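ERPC (Borrelia burgdorferi, PDB 4BXM) is an outer surface lipoprotein that probably recruits the host complement regulator factor H to the spirochaete. Local coordinates at residues 20-25 with 41-46; 50-55 with 69-74. All coordinates share one frame; numbering follows the deposited sequence.

Contact 1: 20-25 with 41-46; sequences SEFTVK and LVVRKE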
# COMPACT_ATOMS: atom_id res chain seq x y z
N SER A 20 -6.54 -10.44 -10.97
CA SER A 20 -6.23 -9.60 -12.08
C SER A 20 -6.00 -8.22 -11.53
O SER A 20 -4.86 -7.71 -11.59
CB SER A 20 -7.39 -9.60 -13.06
OG SER A 20 -6.97 -8.94 -14.20
N GLU A 21 -7.08 -7.59 -11.05
CA GLU A 21 -6.97 -6.26 -10.46
C GLU A 21 -8.10 -6.02 -9.45
O GLU A 21 -9.22 -6.38 -9.75
CB GLU A 21 -7.06 -5.19 -11.54
CG GLU A 21 -6.72 -3.81 -11.04
CD GLU A 21 -6.76 -2.71 -12.07
OE1 GLU A 21 -7.83 -2.30 -12.47
OE2 GLU A 21 -5.73 -2.15 -12.42
N PHE A 22 -7.83 -5.43 -8.28
CA PHE A 22 -8.88 -5.19 -7.27
C PHE A 22 -8.50 -3.92 -6.51
O PHE A 22 -7.36 -3.41 -6.60
CB PHE A 22 -9.08 -6.43 -6.39
CG PHE A 22 -7.90 -6.73 -5.49
CD1 PHE A 22 -7.70 -5.99 -4.29
CD2 PHE A 22 -6.96 -7.66 -5.84
CE1 PHE A 22 -6.58 -6.25 -3.49
CE2 PHE A 22 -5.87 -7.94 -5.02
CZ PHE A 22 -5.67 -7.21 -3.85
N THR A 23 -9.46 -3.40 -5.78
CA THR A 23 -9.36 -2.10 -5.18
C THR A 23 -9.73 -2.29 -3.74
O THR A 23 -10.72 -3.01 -3.42
CB THR A 23 -10.24 -1.09 -5.93
OG1 THR A 23 -9.69 -0.88 -7.23
CG2 THR A 23 -10.27 0.24 -5.26
N VAL A 24 -8.91 -1.73 -2.85
CA VAL A 24 -9.22 -1.74 -1.42
C VAL A 24 -9.00 -0.38 -0.88
O VAL A 24 -8.17 0.37 -1.39
CB VAL A 24 -8.42 -2.81 -0.58
CG1 VAL A 24 -8.83 -4.22 -0.95
CG2 VAL A 24 -6.88 -2.62 -0.64
N LYS A 25 -9.75 -0.04 0.18
CA LYS A 25 -9.62 1.21 0.88
C LYS A 25 -8.36 1.13 1.73
O LYS A 25 -8.02 0.08 2.30
CB LYS A 25 -10.81 1.48 1.77
CG LYS A 25 -12.09 1.67 0.96
CD LYS A 25 -12.88 2.83 1.51
CE LYS A 25 -14.19 3.03 0.75
NZ LYS A 25 -15.24 2.22 1.42
N LEU A 41 -6.44 1.83 -2.65
CA LEU A 41 -5.30 1.14 -3.19
C LEU A 41 -5.77 0.14 -4.24
O LEU A 41 -6.50 -0.79 -3.95
CB LEU A 41 -4.45 0.45 -2.09
CG LEU A 41 -3.12 -0.17 -2.56
CD1 LEU A 41 -2.11 0.90 -2.85
CD2 LEU A 41 -2.53 -1.10 -1.52
N VAL A 42 -5.29 0.37 -5.47
CA VAL A 42 -5.52 -0.51 -6.62
C VAL A 42 -4.34 -1.50 -6.74
O VAL A 42 -3.22 -1.06 -6.84
CB VAL A 42 -5.64 0.33 -7.90
CG1 VAL A 42 -5.93 -0.54 -9.13
CG2 VAL A 42 -6.73 1.35 -7.75
N VAL A 43 -4.60 -2.82 -6.69
CA VAL A 43 -3.64 -3.86 -6.78
C VAL A 43 -3.75 -4.66 -8.08
O VAL A 43 -4.82 -5.24 -8.32
CB VAL A 43 -3.84 -4.79 -5.59
CG1 VAL A 43 -2.71 -5.83 -5.62
CG2 VAL A 43 -3.80 -3.98 -4.30
N ARG A 44 -2.71 -4.66 -8.94
CA ARG A 44 -2.79 -5.27 -10.29
C ARG A 44 -1.71 -6.29 -10.47
O ARG A 44 -0.49 -5.97 -10.30
CB ARG A 44 -2.57 -4.18 -11.35
CG ARG A 44 -2.44 -4.74 -12.75
CD ARG A 44 -2.31 -3.68 -13.82
NE ARG A 44 -3.54 -2.93 -13.99
CZ ARG A 44 -3.94 -2.33 -15.09
NH1 ARG A 44 -3.22 -2.38 -16.20
NH2 ARG A 44 -5.17 -1.81 -15.12
N LYS A 45 -2.11 -7.49 -10.88
CA LYS A 45 -1.16 -8.52 -11.29
C LYS A 45 -0.64 -8.25 -12.73
O LYS A 45 -1.43 -8.23 -13.69
CB LYS A 45 -1.75 -9.93 -11.19
CG LYS A 45 -0.75 -11.03 -11.60
CD LYS A 45 0.23 -11.28 -10.43
CE LYS A 45 1.26 -12.40 -10.76
NZ LYS A 45 2.32 -11.90 -11.70
N GLU A 46 0.68 -8.08 -12.88
CA GLU A 46 1.26 -7.74 -14.17
C GLU A 46 2.01 -8.96 -14.67
O GLU A 46 2.05 -10.01 -14.04
CB GLU A 46 2.21 -6.51 -14.02
CG GLU A 46 1.48 -5.27 -13.54
CD GLU A 46 2.29 -3.98 -13.59
OE1 GLU A 46 3.54 -3.97 -13.45
OE2 GLU A 46 1.61 -2.96 -13.76
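Five backbone N-H groups, from Phe22, Val24, Leu41, Val43 and Lys45, bind carbonyls of the facing segment and fix residues 20-25 antiparallel to 41-46. Phe22 with Val43 and Val24 with Leu41 are the hydrogen-bonded pairs; Val43 N to Phe22 O, at 2.8 Å, is nearly straight. Glu21 with Arg44 and Thr23 with Val42 are the non-hydrogen-bonded pairs, where CA-H groups lean on carbonyl oxygens, as with Glu21 CA and Val43 O at 3.2 Å. Lys45 N closes the ladder on Ser20 O, at 2.8 Å.

The salt bridge between the two strands lies on the face carrying Glu21, Thr23, Val42 and Arg44. Arg44 turns its guanidinium side-on, giving both NE and NH2 to the single oxygen Glu21 OE2, each at 2.8 Å. That oxygen lies in the guanidinium plane, yet both nitrogens approach it from the same face of the carboxylate, whose plane is turned 41° from the guanidinium. The arginine chain is extended as far as CD and then bends (chi3 -69°), which swings NE back to its partner. Val42 CG1 lies against the acid, 3.7 Å from Glu21 OE2.

These strands form the hairpin 21-29/35-45 in the middle of the long antiparallel sheet of this OspE-family protein, and the face carrying Phe22, Val24, Leu41 and Val43 is buried.

There the apolar contacts gather. With CG between the backbone N and carbonyl carbon (chi1 68°), the Phe22 ring leans over Val43, whose CB makes a CH-pi contact 3.8 Å from the ring centroid. Phe19 meets the same ring edge-to-face, and helix 149-156 also packs on it. Val24 CG2 lies alongside Leu41 CB at 4.2 Å, with Ile147 of strand 142-148 touching both side chains.

Contact 2: 50-55 with 69-74; sequences IETGLN and ATFFSL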
# COMPACT_ATOMS: atom_id res chain seq x y z
N ILE A 50 3.66 -7.60 -9.37
CA ILE A 50 2.50 -6.79 -8.95
C ILE A 50 2.84 -5.29 -8.90
O ILE A 50 3.92 -4.91 -8.51
CB ILE A 50 1.96 -7.26 -7.56
CG1 ILE A 50 1.33 -8.65 -7.70
CG2 ILE A 50 0.91 -6.32 -7.05
CD1 ILE A 50 1.08 -9.40 -6.40
N GLU A 51 1.94 -4.44 -9.39
CA GLU A 51 1.95 -2.99 -9.20
C GLU A 51 0.76 -2.52 -8.36
O GLU A 51 -0.38 -3.03 -8.48
CB GLU A 51 2.04 -2.23 -10.55
CG GLU A 51 1.95 -0.68 -10.41
CD GLU A 51 2.26 0.10 -11.71
OE1 GLU A 51 2.55 -0.56 -12.74
OE2 GLU A 51 2.25 1.38 -11.71
N THR A 52 1.01 -1.59 -7.44
CA THR A 52 -0.10 -0.95 -6.75
C THR A 52 -0.12 0.50 -7.05
O THR A 52 0.92 1.17 -7.20
CB THR A 52 -0.07 -1.15 -5.22
OG1 THR A 52 1.09 -0.52 -4.63
CG2 THR A 52 -0.00 -2.63 -4.91
N GLY A 53 -1.31 1.05 -7.03
CA GLY A 53 -1.49 2.45 -7.28
C GLY A 53 -2.45 3.03 -6.25
O GLY A 53 -3.31 2.37 -5.70
N LEU A 54 -2.22 4.27 -5.92
CA LEU A 54 -3.02 4.94 -4.96
C LEU A 54 -3.80 6.05 -5.61
O LEU A 54 -3.25 6.83 -6.36
CB LEU A 54 -2.11 5.52 -3.88
CG LEU A 54 -2.65 6.39 -2.73
CD1 LEU A 54 -3.42 5.56 -1.73
CD2 LEU A 54 -1.45 7.03 -1.96
N ASN A 55 -5.08 6.09 -5.32
CA ASN A 55 -6.04 7.08 -5.75
C ASN A 55 -6.52 7.79 -4.51
O ASN A 55 -7.03 7.18 -3.62
CB ASN A 55 -7.20 6.39 -6.42
CG ASN A 55 -6.85 5.87 -7.78
OD1 ASN A 55 -5.97 6.36 -8.41
ND2 ASN A 55 -7.52 4.87 -8.19
N ALA A 69 -1.33 7.68 -8.66
CA ALA A 69 0.05 7.33 -8.96
C ALA A 69 0.39 5.96 -8.42
O ALA A 69 -0.27 5.48 -7.49
CB ALA A 69 1.04 8.37 -8.43
N THR A 70 1.35 5.30 -9.06
CA THR A 70 2.03 4.16 -8.49
C THR A 70 2.38 4.44 -7.03
O THR A 70 2.88 5.50 -6.71
CB THR A 70 3.32 3.83 -9.24
OG1 THR A 70 2.98 3.76 -10.60
CG2 THR A 70 3.81 2.40 -8.89
N PHE A 71 2.05 3.48 -6.19
CA PHE A 71 2.35 3.48 -4.78
C PHE A 71 3.61 2.66 -4.53
O PHE A 71 4.55 3.14 -3.97
CB PHE A 71 1.17 2.88 -4.03
CG PHE A 71 1.23 2.99 -2.53
CD1 PHE A 71 1.12 4.23 -1.90
CD2 PHE A 71 1.22 1.87 -1.75
CE1 PHE A 71 1.13 4.35 -0.50
CE2 PHE A 71 1.19 1.95 -0.34
CZ PHE A 71 1.20 3.21 0.28
N PHE A 72 3.59 1.40 -4.96
CA PHE A 72 4.80 0.57 -5.04
C PHE A 72 4.62 -0.54 -6.02
O PHE A 72 3.47 -0.88 -6.39
CB PHE A 72 5.21 -0.02 -3.67
CG PHE A 72 4.21 -0.97 -3.00
CD1 PHE A 72 4.01 -2.27 -3.46
CD2 PHE A 72 3.56 -0.60 -1.85
CE1 PHE A 72 3.10 -3.08 -2.86
CE2 PHE A 72 2.71 -1.43 -1.18
CZ PHE A 72 2.49 -2.70 -1.66
N SER A 73 5.73 -1.20 -6.34
CA SER A 73 5.66 -2.36 -7.17
C SER A 73 6.65 -3.39 -6.71
O SER A 73 7.60 -3.10 -5.97
CB SER A 73 5.84 -1.91 -8.67
OG SER A 73 7.15 -1.50 -8.77
N LEU A 74 6.48 -4.62 -7.17
CA LEU A 74 7.38 -5.71 -6.79
C LEU A 74 7.45 -6.68 -7.95
O LEU A 74 6.51 -6.83 -8.73
CB LEU A 74 6.86 -6.45 -5.52
CG LEU A 74 5.41 -6.98 -5.56
CD1 LEU A 74 5.32 -8.48 -5.38
CD2 LEU A 74 4.63 -6.27 -4.44
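Thr52 faces two residues at once, Phe71 and Phe72, in a classic beta bulge that interrupts the regular antiparallel pairing of 50-55 with 69-74. Thr52 O takes a firm bond from Phe71 N (2.8 Å) and a weak one from Phe72 N (3.5 Å), while Thr52 N binds Phe72 O. The hydroxyl Thr52 OG1 adds a second bond to Phe72 O, at 3.0 Å. Placed between the backbone N and carbonyl carbon (chi1 64°), Thr52 OG1 also sits 3.4 Å above the centre of the Phe72 ring and in plane with the Phe71 ring, at its edge. Phe71 presents CD1 to Leu54 CD2 (3.8 Å), and its ring meets Tyr145 edge-to-face.

Regular pairing resumes on either side of the bulge, between Leu54 and Ala69 and between Ile50 and Leu74; the Ile50 and Leu74 side chains touch each other, and both pack on Phe82 of helix 79-88. On the other face the extended Glu51 chain runs across Thr70 at about a right angle; Thr70 OG1 donates to Glu51 OE2 at 2.7 Å. The buried Thr52 hydroxyl thus has its polar need met by the bulge's own backbone, which lets it sit against the face of one phenylalanine ring and the edge of another.

Contact 1 closes before contact 2 opens: the chain makes hairpin 21-29/35-45, turns, and then makes hairpin 50-56/67-74. Their centres are about 9 Å apart in one antiparallel sheet, because strands 35-45 and 50-56 are neighbours in it. A probable backbone hydrogen bond from Val42 N to Gly53 O, 2.8 Å long, joins the inner strands, and Leu41 CD1 packs on the same carbonyl. Near the turn Glu46 OE2 and Glu51 OE1 approach to 2.8 Å; such closeness might raise the affinity of one acid for a proton. Together the two hairpins make four consecutive strands of the sheet, all within the OspE family region.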